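Local coordinates for putative uncharacterized protein PH1404 (Pyrococcus horikoshii, PDB 3AF6) that probably terminates archaeal transcription genome-wide by cutting nascent RNA as a zinc-dependent endonuclease and 5'-3' exonuclease of the metallo-beta-lactamase superfamily, at residues T145-S150 / G488-L493; S150-S155 / T466-A471; I401-E406 / H586-F591. All blocks are in the same frame, centred on the assembly; numbering follows the deposited sequence.

Contact 1 of 3, residues T145-S150 / G488-L493; sequences TPPLQS and GYNPFL
Leu493 reaches over to Pro147 and Leu148 with both of its branches, and these apolar touches carry most of the meeting between 145-150 and 488-493. From CB, chi1 of -66° sets CG opposite the carbonyl carbon and turns the fork toward the other loop. CG then comes to 3.8 Å from Pro147 CB. Beyond it the two methyls divide the work: Leu493 CD1 rests 3.6 Å from Pro147 CB, while Leu493 CD2 meets Leu148 CD2 at 3.5 Å and touches the same proline CB. The two leucine side chains slide past each other in opposite directions, with their CD2 methyls in contact. The other methyl of Leu148, CD1, reaches toward the start of the Phe492 side chain, 4.4 Å from Phe492 CB, and the ring itself leads away. Pro147 also faces Asn490, whose side chain crosses that of the proline at about a right angle with the ND2 end closest. The opposite end of this amide is engaged within its own loop: Asn490 OD1 accepts from Phe492 N at 3.2 Å, in the carbonyl plane and on a lone pair, with an N-H...O angle of 149°. This is an Asx turn. It ties the amide to the bend that carries Phe492 and Leu493. Both segments are loops, one joining strand 140-144 of the inferred KH region to helix 151-161, the other leading from helix 478-482 to strand 497-499 of the predicted beta-CASP region. Helix 462-471 receives Pro147 on Thr470, Leu148 on Trp463 and Phe492 on Thr466 and Thr470, and helix 435-447 takes Pro491 and Phe492 against Met441.

Contact 2 of 3, residues S150-S155 / T466-A471; sequences SQTIYS and TAIHTA
Ser150, Thr152 and Ile153 meet Ala467, Ile468 and Ala471 through aliphatic branches and a hydroxyl, without a ring or amide between them. The one flat group on 466-471, the His469 imidazole, takes no part: its CB points away from 150-155, and ND1 is hydrogen-bonded to Ala465 O. Ile468 reaches across from helix 462-471. Its CG1 lies opposite the carbonyl carbon and chi2 of 179° keeps the chain extended, which carries CD1 in beside the first turn of the other helix. Along the way Ile468 CG1 passes 3.7 Å from Ser150 OG, and Ile468 CD1 ends 4.0 Å from Thr152 CB, the two side chains crossing at about a right angle. Helix 151-161 starts here, with Ser150 as its N-cap: Ser150 OG accepts from Ile153 N at 2.9 Å along an almost straight N-H...O line of 171°. This helix, in the inferred archaeal CPSF-KH region, docks here on helix 462-471 of the predicted beta-CASP region. Ser150 OG and Thr152 OG1 are both hydrogen-bonded to OE2 of Glu464, which stands earlier on helix 462-471, so this carboxylate oxygen clasps the start of one helix from the other. The N-terminus of helix 151-161 would probably stabilise the negative charge of Glu464. On the flank beyond Ile468, Ile153 CD1 rests 3.5 Å from Ala471 CB. At the other end Ser150 CB faces Ala467 CB at 4.0 Å, where the backbones come nearest. The short helix axes approach to 9.9 Å and make an angle of 63°. Helix 282-301 packs alongside both: Val289 and Leu290 touch Thr152, Asp286 touches Ile153, and Leu287 touches Ile468.

Contact 3 of 3, residues I401-E406 / H586-F591; sequences IQMPRE and HTIDGF
Asp589 OD1 accepts the backbone N-H of Met403 at 2.9 Å and 167°, met on the syn side of the carboxylate with the donor 19° out of its plane. The same oxygen packs 3.4 Å from Met403 CB and 3.6 Å from Gln402 CB. Next along the loop, Gly590 brings its CA to 3.3 Å from Met403 O, and its carbonyl oxygen sits over the centre of one face of the Arg405 guanidinium, 3.3 Å from CZ. Phe591 O lies at the edge of that group, in its plane. Bends at chi2 and chi3 fold the arginine chain back over the glycine carbonyl. Both segments lie within the predicted beta-CASP region, near its start and its end: one leads into helix 405-420, the other leaves strand 584-587 at the border of the six-stranded parallel sheet, so the contact brings the beginning and the end of that region together. Met403, with CG anti to its N (chi1 178°), sends SD to 4.3 Å from Ile588 CG2, and Ile588 in turn packs on Ala408 and Arg411 of helix 405-420. Farther out, Asp596 OD2 takes the backbone N of Gln402, and Arg435 NH1 binds Phe591 O. The side chains of Gln402 and the zinc ligand His344 are about 9 Å apart.

How the contacts relate
Contacts 1 and 2 are neighbours, their centres about 10 Å apart; they share Ser150 and touch directly. Together they dock the end of KHb and the start of helix 151-161, both in the KH region, on the beta-CASP region around helix 462-471. Contact 3 stands off, its centre 28 to 29 Å from theirs, near where the chain enters and leaves the beta-CASP region. Along the chain the order is 145-155, 401-406, 466-471, 488-493, 586-591, so contact 3 alternates with the other two. The beta-CASP region is thus fastened both to the KH region and at its own chain junctions, close to the zinc-binding domain.

Contact 1 of 3, residues T145-S150 / G488-L493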
ATOM      1  N   THR A 145      -5.165 -21.430  -2.436  1.00 99.65           N
ATOM      2  CA  THR A 145      -6.490 -20.828  -2.361  1.00 96.62           C
ATOM      3  C   THR A 145      -6.669 -20.126  -1.019  1.00 94.33           C
ATOM      4  O   THR A 145      -6.879 -20.776   0.005  1.00 95.00           O
ATOM      5  CB  THR A 145      -7.584 -21.902  -2.505  1.00 96.61           C
ATOM      6  OG1 THR A 145      -7.389 -22.622  -3.730  1.00 95.52           O
ATOM      7  CG2 THR A 145      -8.963 -21.259  -2.503  1.00 96.74           C
ATOM      8  N   PRO A 146      -6.581 -18.786  -1.007  1.00 91.27           N
ATOM      9  CA  PRO A 146      -6.736 -18.028   0.238  1.00 88.21           C
ATOM     10  C   PRO A 146      -8.085 -18.257   0.917  1.00 84.67           C
ATOM     11  O   PRO A 146      -9.091 -18.520   0.259  1.00 84.11           O
ATOM     12  CB  PRO A 146      -6.534 -16.580  -0.214  1.00 88.65           C
ATOM     13  CG  PRO A 146      -7.038 -16.590  -1.616  1.00 89.87           C
ATOM     14  CD  PRO A 146      -6.452 -17.876  -2.158  1.00 91.20           C
ATOM     15  N   PRO A 147      -8.116 -18.160   2.253  1.00 81.77           N
ATOM     16  CA  PRO A 147      -9.331 -18.355   3.046  1.00 80.35           C
ATOM     17  C   PRO A 147     -10.475 -17.426   2.668  1.00 79.34           C
ATOM     18  O   PRO A 147     -11.647 -17.783   2.792  1.00 79.72           O
ATOM     19  CB  PRO A 147      -8.848 -18.126   4.476  1.00 80.37           C
ATOM     20  CG  PRO A 147      -7.701 -17.191   4.304  1.00 80.55           C
ATOM     21  CD  PRO A 147      -6.991 -17.772   3.119  1.00 80.95           C
ATOM     22  N   LEU A 148     -10.129 -16.231   2.206  1.00 77.75           N
ATOM     23  CA  LEU A 148     -11.126 -15.247   1.821  1.00 75.40           C
ATOM     24  C   LEU A 148     -10.973 -14.901   0.357  1.00 74.97           C
ATOM     25  O   LEU A 148      -9.862 -14.876  -0.170  1.00 74.90           O
ATOM     26  CB  LEU A 148     -10.961 -13.982   2.659  1.00 74.89           C
ATOM     27  CG  LEU A 148     -11.052 -14.191   4.168  1.00 74.48           C
ATOM     28  CD1 LEU A 148     -10.587 -12.944   4.899  1.00 74.15           C
ATOM     29  CD2 LEU A 148     -12.482 -14.540   4.535  1.00 75.56           C
ATOM     30  N   GLN A 149     -12.095 -14.644  -0.300  1.00 74.58           N
ATOM     31  CA  GLN A 149     -12.080 -14.274  -1.703  1.00 73.56           C
ATOM     32  C   GLN A 149     -12.234 -12.759  -1.773  1.00 71.72           C
ATOM     33  O   GLN A 149     -13.016 -12.174  -1.017  1.00 71.50           O
ATOM     34  CB  GLN A 149     -13.216 -14.978  -2.440  1.00 76.08           C
ATOM     35  CG  GLN A 149     -14.585 -14.783  -1.807  1.00 80.59           C
ATOM     36  CD  GLN A 149     -15.645 -15.692  -2.413  1.00 82.01           C
ATOM     37  OE1 GLN A 149     -15.637 -16.908  -2.197  1.00 82.85           O
ATOM     38  NE2 GLN A 149     -16.559 -15.108  -3.182  1.00 81.68           N
ATOM     39  N   SER A 150     -11.475 -12.134  -2.670  1.00 68.53           N
ATOM     40  CA  SER A 150     -11.484 -10.683  -2.836  1.00 65.43           C
ATOM     41  C   SER A 150     -11.970 -10.201  -4.194  1.00 63.31           C
ATOM     42  O   SER A 150     -11.369 -10.510  -5.224  1.00 62.85           O
ATOM     43  CB  SER A 150     -10.073 -10.128  -2.594  1.00 66.69           C
ATOM     44  OG  SER A 150      -9.904  -8.842  -3.175  1.00 65.73           O
ATOM     45  N   GLY A 488      -4.596 -24.761   8.955  1.00102.43           N
ATOM     46  CA  GLY A 488      -5.901 -24.546   8.361  1.00101.08           C
ATOM     47  C   GLY A 488      -6.577 -23.475   9.187  1.00100.42           C
ATOM     48  O   GLY A 488      -7.773 -23.221   9.045  1.00100.60           O
ATOM     49  N   TYR A 489      -5.791 -22.843  10.057  1.00 99.47           N
ATOM     50  CA  TYR A 489      -6.291 -21.790  10.935  1.00 98.04           C
ATOM     51  C   TYR A 489      -6.160 -20.403  10.325  1.00 95.93           C
ATOM     52  O   TYR A 489      -5.340 -20.175   9.434  1.00 96.24           O
ATOM     53  CB  TYR A 489      -5.554 -21.809  12.276  1.00 99.05           C
ATOM     54  CG  TYR A 489      -6.074 -20.786  13.264  1.00100.04           C
ATOM     55  CD1 TYR A 489      -7.433 -20.737  13.594  1.00100.81           C
ATOM     56  CD2 TYR A 489      -5.214 -19.870  13.872  1.00100.49           C
ATOM     57  CE1 TYR A 489      -7.923 -19.801  14.506  1.00101.44           C
ATOM     58  CE2 TYR A 489      -5.696 -18.928  14.787  1.00101.10           C
ATOM     59  CZ  TYR A 489      -7.051 -18.900  15.099  1.00101.81           C
ATOM     60  OH  TYR A 489      -7.537 -17.978  16.001  1.00101.52           O
ATOM     61  N   ASN A 490      -6.971 -19.477  10.826  1.00 92.67           N
ATOM     62  CA  ASN A 490      -6.963 -18.106  10.345  1.00 88.70           C
ATOM     63  C   ASN A 490      -7.823 -17.241  11.265  1.00 85.79           C
ATOM     64  O   ASN A 490      -9.046 -17.377  11.291  1.00 85.62           O
ATOM     65  CB  ASN A 490      -7.515 -18.062   8.923  1.00 88.10           C
ATOM     66  CG  ASN A 490      -7.030 -16.866   8.156  1.00 87.62           C
ATOM     67  OD1 ASN A 490      -7.159 -15.732   8.614  1.00 88.39           O
ATOM     68  ND2 ASN A 490      -6.461 -17.107   6.980  1.00 86.58           N
ATOM     69  N   PRO A 491      -7.194 -16.337  12.033  1.00 82.81           N
ATOM     70  CA  PRO A 491      -7.918 -15.454  12.954  1.00 81.20           C
ATOM     71  C   PRO A 491      -8.891 -14.485  12.277  1.00 79.38           C
ATOM     72  O   PRO A 491      -9.783 -13.943  12.928  1.00 78.61           O
ATOM     73  CB  PRO A 491      -6.794 -14.732  13.691  1.00 80.65           C
ATOM     74  CG  PRO A 491      -5.726 -14.652  12.654  1.00 82.17           C
ATOM     75  CD  PRO A 491      -5.752 -16.046  12.062  1.00 82.35           C
ATOM     76  N   PHE A 492      -8.716 -14.266  10.979  1.00 77.60           N
ATOM     77  CA  PHE A 492      -9.597 -13.367  10.239  1.00 76.87           C
ATOM     78  C   PHE A 492     -10.908 -14.074   9.917  1.00 76.51           C
ATOM     79  O   PHE A 492     -11.958 -13.440   9.808  1.00 76.17           O
ATOM     80  CB  PHE A 492      -8.929 -12.908   8.937  1.00 76.58           C
ATOM     81  CG  PHE A 492      -7.684 -12.095   9.149  1.00 75.05           C
ATOM     82  CD1 PHE A 492      -6.471 -12.507   8.606  1.00 74.19           C
ATOM     83  CD2 PHE A 492      -7.721 -10.930   9.912  1.00 73.91           C
ATOM     84  CE1 PHE A 492      -5.310 -11.773   8.821  1.00 73.93           C
ATOM     85  CE2 PHE A 492      -6.567 -10.188  10.133  1.00 73.56           C
ATOM     86  CZ  PHE A 492      -5.358 -10.610   9.587  1.00 74.01           C
ATOM     87  N   LEU A 493     -10.831 -15.393   9.762  1.00 75.36           N
ATOM     88  CA  LEU A 493     -12.003 -16.209   9.461  1.00 74.14           C
ATOM     89  C   LEU A 493     -12.895 -16.375  10.691  1.00 72.64           C
ATOM     90  O   LEU A 493     -14.062 -16.749  10.566  1.00 72.57           O
ATOM     91  CB  LEU A 493     -11.578 -17.598   8.972  1.00 74.50           C
ATOM     92  CG  LEU A 493     -10.840 -17.763   7.645  1.00 74.11           C
ATOM     93  CD1 LEU A 493     -10.352 -19.200   7.522  1.00 74.15           C
ATOM     94  CD2 LEU A 493     -11.760 -17.406   6.491  1.00 73.38           C
TER

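Contact 2 of 3, residues S150-S155 / T466-A471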
ATOM      1  N   SER A 150     -11.475 -12.134  -2.670  1.00 68.53           N
ATOM      2  CA  SER A 150     -11.484 -10.683  -2.836  1.00 65.43           C
ATOM      3  C   SER A 150     -11.970 -10.201  -4.194  1.00 63.31           C
ATOM      4  O   SER A 150     -11.369 -10.510  -5.224  1.00 62.85           O
ATOM      5  CB  SER A 150     -10.073 -10.128  -2.594  1.00 66.69           C
ATOM      6  OG  SER A 150      -9.904  -8.842  -3.175  1.00 65.73           O
ATOM      7  N   GLN A 151     -13.053  -9.432  -4.192  1.00 61.17           N
ATOM      8  CA  GLN A 151     -13.585  -8.884  -5.433  1.00 60.30           C
ATOM      9  C   GLN A 151     -12.462  -8.089  -6.081  1.00 57.24           C
ATOM     10  O   GLN A 151     -12.230  -8.173  -7.291  1.00 56.29           O
ATOM     11  CB  GLN A 151     -14.768  -7.944  -5.150  1.00 64.69           C
ATOM     12  CG  GLN A 151     -16.123  -8.631  -4.971  1.00 71.04           C
ATOM     13  CD  GLN A 151     -16.839  -8.236  -3.673  1.00 74.50           C
ATOM     14  OE1 GLN A 151     -16.624  -8.843  -2.614  1.00 75.18           O
ATOM     15  NE2 GLN A 151     -17.690  -7.212  -3.753  1.00 73.80           N
ATOM     16  N   THR A 152     -11.757  -7.332  -5.245  1.00 53.92           N
ATOM     17  CA  THR A 152     -10.658  -6.485  -5.685  1.00 50.04           C
ATOM     18  C   THR A 152      -9.566  -7.224  -6.435  1.00 49.10           C
ATOM     19  O   THR A 152      -9.192  -6.823  -7.531  1.00 49.16           O
ATOM     20  CB  THR A 152     -10.011  -5.767  -4.501  1.00 49.06           C
ATOM     21  OG1 THR A 152     -11.033  -5.268  -3.636  1.00 50.03           O
ATOM     22  CG2 THR A 152      -9.169  -4.601  -4.989  1.00 44.85           C
ATOM     23  N   ILE A 153      -9.042  -8.291  -5.842  1.00 48.14           N
ATOM     24  CA  ILE A 153      -7.978  -9.056  -6.483  1.00 48.53           C
ATOM     25  C   ILE A 153      -8.465  -9.686  -7.781  1.00 50.65           C
ATOM     26  O   ILE A 153      -7.741  -9.723  -8.780  1.00 49.62           O
ATOM     27  CB  ILE A 153      -7.448 -10.156  -5.541  1.00 46.89           C
ATOM     28  CG1 ILE A 153      -6.657  -9.504  -4.398  1.00 46.12           C
ATOM     29  CG2 ILE A 153      -6.608 -11.154  -6.322  1.00 40.10           C
ATOM     30  CD1 ILE A 153      -6.350 -10.418  -3.247  1.00 43.26           C
ATOM     31  N   TYR A 154      -9.697 -10.176  -7.758  1.00 52.66           N
ATOM     32  CA  TYR A 154     -10.293 -10.800  -8.925  1.00 56.04           C
ATOM     33  C   TYR A 154     -10.439  -9.761 -10.025  1.00 56.00           C
ATOM     34  O   TYR A 154     -10.132 -10.027 -11.191  1.00 54.61           O
ATOM     35  CB  TYR A 154     -11.659 -11.392  -8.553  1.00 60.65           C
ATOM     36  CG  TYR A 154     -12.526 -11.817  -9.723  1.00 65.00           C
ATOM     37  CD1 TYR A 154     -13.458 -10.936 -10.287  1.00 67.15           C
ATOM     38  CD2 TYR A 154     -12.442 -13.112 -10.246  1.00 66.78           C
ATOM     39  CE1 TYR A 154     -14.287 -11.335 -11.340  1.00 69.32           C
ATOM     40  CE2 TYR A 154     -13.263 -13.522 -11.297  1.00 69.30           C
ATOM     41  CZ  TYR A 154     -14.185 -12.631 -11.839  1.00 71.22           C
ATOM     42  OH  TYR A 154     -15.003 -13.039 -12.875  1.00 72.29           O
ATOM     43  N   SER A 155     -10.895  -8.571  -9.649  1.00 56.00           N
ATOM     44  CA  SER A 155     -11.073  -7.506 -10.621  1.00 57.45           C
ATOM     45  C   SER A 155      -9.754  -7.112 -11.281  1.00 58.66           C
ATOM     46  O   SER A 155      -9.674  -6.991 -12.502  1.00 60.74           O
ATOM     47  CB  SER A 155     -11.697  -6.284  -9.963  1.00 57.26           C
ATOM     48  OG  SER A 155     -11.984  -5.311 -10.947  1.00 59.16           O
ATOM     49  N   THR A 466      -9.878  -7.100   4.683  1.00 42.99           N
ATOM     50  CA  THR A 466      -9.370  -8.233   5.439  1.00 42.05           C
ATOM     51  C   THR A 466      -9.096  -9.398   4.497  1.00 42.84           C
ATOM     52  O   THR A 466      -8.199 -10.196   4.740  1.00 44.26           O
ATOM     53  CB  THR A 466     -10.358  -8.684   6.527  1.00 40.42           C
ATOM     54  OG1 THR A 466     -10.656  -7.582   7.395  1.00 37.96           O
ATOM     55  CG2 THR A 466      -9.758  -9.814   7.348  1.00 37.23           C
ATOM     56  N   ALA A 467      -9.853  -9.493   3.412  1.00 42.48           N
ATOM     57  CA  ALA A 467      -9.632 -10.590   2.475  1.00 44.85           C
ATOM     58  C   ALA A 467      -8.255 -10.445   1.849  1.00 44.13           C
ATOM     59  O   ALA A 467      -7.506 -11.412   1.728  1.00 45.98           O
ATOM     60  CB  ALA A 467     -10.719 -10.604   1.370  1.00 42.70           C
ATOM     61  N   ILE A 468      -7.923  -9.224   1.459  1.00 44.16           N
ATOM     62  CA  ILE A 468      -6.646  -8.948   0.824  1.00 43.11           C
ATOM     63  C   ILE A 468      -5.477  -9.330   1.731  1.00 43.06           C
ATOM     64  O   ILE A 468      -4.449  -9.823   1.259  1.00 43.47           O
ATOM     65  CB  ILE A 468      -6.592  -7.467   0.399  1.00 41.23           C
ATOM     66  CG1 ILE A 468      -7.720  -7.227  -0.621  1.00 42.03           C
ATOM     67  CG2 ILE A 468      -5.232  -7.117  -0.174  1.00 39.20           C
ATOM     68  CD1 ILE A 468      -7.861  -5.806  -1.148  1.00 39.21           C
ATOM     69  N   HIS A 469      -5.638  -9.119   3.029  1.00 41.34           N
ATOM     70  CA  HIS A 469      -4.593  -9.480   3.972  1.00 43.03           C
ATOM     71  C   HIS A 469      -4.271 -10.974   3.847  1.00 43.64           C
ATOM     72  O   HIS A 469      -3.111 -11.364   3.691  1.00 41.15           O
ATOM     73  CB  HIS A 469      -5.035  -9.172   5.410  1.00 44.58           C
ATOM     74  CG  HIS A 469      -4.899  -7.729   5.789  1.00 47.24           C
ATOM     75  ND1 HIS A 469      -5.630  -6.725   5.190  1.00 47.53           N
ATOM     76  CD2 HIS A 469      -4.091  -7.118   6.690  1.00 46.57           C
ATOM     77  CE1 HIS A 469      -5.276  -5.560   5.702  1.00 47.46           C
ATOM     78  NE2 HIS A 469      -4.343  -5.770   6.614  1.00 46.19           N
ATOM     79  N   THR A 470      -5.315 -11.801   3.900  1.00 43.65           N
ATOM     80  CA  THR A 470      -5.150 -13.246   3.823  1.00 43.51           C
ATOM     81  C   THR A 470      -4.601 -13.747   2.496  1.00 43.14           C
ATOM     82  O   THR A 470      -4.244 -14.916   2.388  1.00 45.96           O
ATOM     83  CB  THR A 470      -6.469 -13.980   4.115  1.00 43.48           C
ATOM     84  OG1 THR A 470      -7.372 -13.803   3.018  1.00 45.05           O
ATOM     85  CG2 THR A 470      -7.102 -13.440   5.398  1.00 40.51           C
ATOM     86  N   ALA A 471      -4.521 -12.874   1.497  1.00 41.16           N
ATOM     87  CA  ALA A 471      -3.983 -13.257   0.194  1.00 39.32           C
ATOM     88  C   ALA A 471      -2.487 -12.963   0.160  1.00 41.24           C
ATOM     89  O   ALA A 471      -1.780 -13.390  -0.761  1.00 39.34           O
ATOM     90  CB  ALA A 471      -4.681 -12.487  -0.915  1.00 37.46           C
TER

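Contact 3 of 3, residues I401-E406 / H586-F591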
ATOM      1  N   ILE A 401       3.942  10.487  23.510  1.00 39.64           N
ATOM      2  CA  ILE A 401       4.197   9.093  23.836  1.00 39.11           C
ATOM      3  C   ILE A 401       2.853   8.377  23.822  1.00 39.09           C
ATOM      4  O   ILE A 401       1.916   8.772  24.518  1.00 37.21           O
ATOM      5  CB  ILE A 401       4.841   8.918  25.244  1.00 38.97           C
ATOM      6  CG1 ILE A 401       6.320   9.308  25.209  1.00 38.89           C
ATOM      7  CG2 ILE A 401       4.719   7.483  25.701  1.00 36.81           C
ATOM      8  CD1 ILE A 401       6.556  10.790  25.267  1.00 41.33           C
ATOM      9  N   GLN A 402       2.753   7.333  23.008  1.00 39.35           N
ATOM     10  CA  GLN A 402       1.518   6.572  22.943  1.00 40.19           C
ATOM     11  C   GLN A 402       1.461   5.632  24.126  1.00 40.37           C
ATOM     12  O   GLN A 402       2.482   5.263  24.702  1.00 41.77           O
ATOM     13  CB  GLN A 402       1.439   5.773  21.645  1.00 38.93           C
ATOM     14  CG  GLN A 402       1.302   6.645  20.420  1.00 41.64           C
ATOM     15  CD  GLN A 402       1.664   5.934  19.138  1.00 41.37           C
ATOM     16  OE1 GLN A 402       1.678   6.543  18.066  1.00 44.32           O
ATOM     17  NE2 GLN A 402       1.960   4.645  19.236  1.00 38.17           N
ATOM     18  N   MET A 403       0.244   5.264  24.483  1.00 42.32           N
ATOM     19  CA  MET A 403      -0.039   4.359  25.583  1.00 43.25           C
ATOM     20  C   MET A 403       0.508   2.962  25.257  1.00 43.46           C
ATOM     21  O   MET A 403       0.384   2.491  24.127  1.00 44.80           O
ATOM     22  CB  MET A 403      -1.558   4.321  25.750  1.00 45.54           C
ATOM     23  CG  MET A 403      -2.118   3.410  26.809  1.00 52.97           C
ATOM     24  SD  MET A 403      -3.932   3.473  26.722  1.00 57.94           S
ATOM     25  CE  MET A 403      -4.275   4.919  27.731  1.00 55.09           C
ATOM     26  N   PRO A 404       1.132   2.286  26.236  1.00 42.13           N
ATOM     27  CA  PRO A 404       1.674   0.940  26.006  1.00 42.48           C
ATOM     28  C   PRO A 404       0.595   0.020  25.419  1.00 44.27           C
ATOM     29  O   PRO A 404      -0.538   0.016  25.895  1.00 42.77           O
ATOM     30  CB  PRO A 404       2.094   0.497  27.403  1.00 39.16           C
ATOM     31  CG  PRO A 404       2.488   1.771  28.049  1.00 40.21           C
ATOM     32  CD  PRO A 404       1.396   2.726  27.614  1.00 42.51           C
ATOM     33  N   ARG A 405       0.959  -0.761  24.402  1.00 47.14           N
ATOM     34  CA  ARG A 405       0.032  -1.668  23.725  1.00 51.49           C
ATOM     35  C   ARG A 405      -0.848  -2.510  24.637  1.00 53.02           C
ATOM     36  O   ARG A 405      -2.028  -2.712  24.355  1.00 53.94           O
ATOM     37  CB  ARG A 405       0.788  -2.611  22.778  1.00 54.76           C
ATOM     38  CG  ARG A 405       1.958  -1.955  22.032  1.00 61.36           C
ATOM     39  CD  ARG A 405       2.176  -2.532  20.620  1.00 63.83           C
ATOM     40  NE  ARG A 405       1.831  -1.541  19.600  1.00 66.39           N
ATOM     41  CZ  ARG A 405       0.675  -1.496  18.939  1.00 67.69           C
ATOM     42  NH1 ARG A 405      -0.269  -2.404  19.172  1.00 67.84           N
ATOM     43  NH2 ARG A 405       0.452  -0.516  18.067  1.00 65.45           N
ATOM     44  N   GLU A 406      -0.291  -3.000  25.733  1.00 55.09           N
ATOM     45  CA  GLU A 406      -1.072  -3.840  26.621  1.00 57.45           C
ATOM     46  C   GLU A 406      -2.001  -3.054  27.527  1.00 58.77           C
ATOM     47  O   GLU A 406      -3.070  -3.541  27.898  1.00 60.54           O
ATOM     48  CB  GLU A 406      -0.147  -4.723  27.449  1.00 59.69           C
ATOM     49  CG  GLU A 406      -0.793  -6.017  27.873  1.00 62.85           C
ATOM     50  CD  GLU A 406       0.198  -6.994  28.445  1.00 65.34           C
ATOM     51  OE1 GLU A 406       0.764  -6.704  29.524  1.00 66.62           O
ATOM     52  OE2 GLU A 406       0.411  -8.048  27.809  1.00 65.79           O
ATOM     53  N   HIS A 586     -14.049   8.033  24.114  1.00 55.85           N
ATOM     54  CA  HIS A 586     -12.777   7.496  24.600  1.00 55.31           C
ATOM     55  C   HIS A 586     -11.709   7.504  23.514  1.00 55.25           C
ATOM     56  O   HIS A 586     -12.008   7.296  22.334  1.00 56.59           O
ATOM     57  CB  HIS A 586     -12.949   6.053  25.080  1.00 55.92           C
ATOM     58  CG  HIS A 586     -13.905   5.898  26.216  1.00 57.88           C
ATOM     59  ND1 HIS A 586     -13.645   6.384  27.480  1.00 60.03           N
ATOM     60  CD2 HIS A 586     -15.129   5.323  26.277  1.00 58.25           C
ATOM     61  CE1 HIS A 586     -14.668   6.116  28.271  1.00 59.71           C
ATOM     62  NE2 HIS A 586     -15.582   5.473  27.565  1.00 61.04           N
ATOM     63  N   THR A 587     -10.460   7.726  23.912  1.00 53.23           N
ATOM     64  CA  THR A 587      -9.356   7.721  22.964  1.00 51.78           C
ATOM     65  C   THR A 587      -8.290   6.732  23.425  1.00 51.96           C
ATOM     66  O   THR A 587      -7.697   6.899  24.488  1.00 51.95           O
ATOM     67  CB  THR A 587      -8.705   9.122  22.819  1.00 50.27           C
ATOM     68  OG1 THR A 587      -9.638  10.032  22.225  1.00 50.93           O
ATOM     69  CG2 THR A 587      -7.471   9.046  21.934  1.00 47.31           C
ATOM     70  N   ILE A 588      -8.062   5.695  22.628  1.00 51.34           N
ATOM     71  CA  ILE A 588      -7.057   4.691  22.942  1.00 51.79           C
ATOM     72  C   ILE A 588      -6.072   4.721  21.785  1.00 51.39           C
ATOM     73  O   ILE A 588      -6.356   4.177  20.725  1.00 52.35           O
ATOM     74  CB  ILE A 588      -7.666   3.269  23.024  1.00 53.05           C
ATOM     75  CG1 ILE A 588      -8.871   3.247  23.969  1.00 53.51           C
ATOM     76  CG2 ILE A 588      -6.611   2.286  23.508  1.00 54.03           C
ATOM     77  CD1 ILE A 588      -8.534   3.523  25.405  1.00 55.21           C
ATOM     78  N   ASP A 589      -4.919   5.352  21.980  1.00 52.40           N
ATOM     79  CA  ASP A 589      -3.932   5.450  20.909  1.00 53.39           C
ATOM     80  C   ASP A 589      -2.885   4.342  20.916  1.00 52.49           C
ATOM     81  O   ASP A 589      -1.958   4.350  20.101  1.00 53.13           O
ATOM     82  CB  ASP A 589      -3.219   6.799  20.973  1.00 56.22           C
ATOM     83  CG  ASP A 589      -2.419   6.969  22.243  1.00 58.87           C
ATOM     84  OD1 ASP A 589      -2.001   5.944  22.824  1.00 58.53           O
ATOM     85  OD2 ASP A 589      -2.197   8.127  22.652  1.00 61.94           O
ATOM     86  N   GLY A 590      -3.031   3.393  21.833  1.00 49.68           N
ATOM     87  CA  GLY A 590      -2.074   2.304  21.920  1.00 47.90           C
ATOM     88  C   GLY A 590      -2.086   1.281  20.792  1.00 46.68           C
ATOM     89  O   GLY A 590      -1.300   0.338  20.812  1.00 47.00           O
ATOM     90  N   PHE A 591      -2.970   1.440  19.815  1.00 45.33           N
ATOM     91  CA  PHE A 591      -3.011   0.495  18.699  1.00 45.97           C
ATOM     92  C   PHE A 591      -2.482   1.185  17.451  1.00 44.59           C
ATOM     93  O   PHE A 591      -2.478   0.609  16.356  1.00 42.20           O
ATOM     94  CB  PHE A 591      -4.443   0.034  18.436  1.00 48.06           C
ATOM     95  CG  PHE A 591      -5.117  -0.529  19.634  1.00 50.02           C
ATOM     96  CD1 PHE A 591      -4.687  -1.732  20.184  1.00 50.19           C
ATOM     97  CD2 PHE A 591      -6.173   0.153  20.232  1.00 51.25           C
ATOM     98  CE1 PHE A 591      -5.298  -2.252  21.317  1.00 51.27           C
ATOM     99  CE2 PHE A 591      -6.793  -0.356  21.368  1.00 52.30           C
ATOM    100  CZ  PHE A 591      -6.353  -1.564  21.912  1.00 53.27           C
TER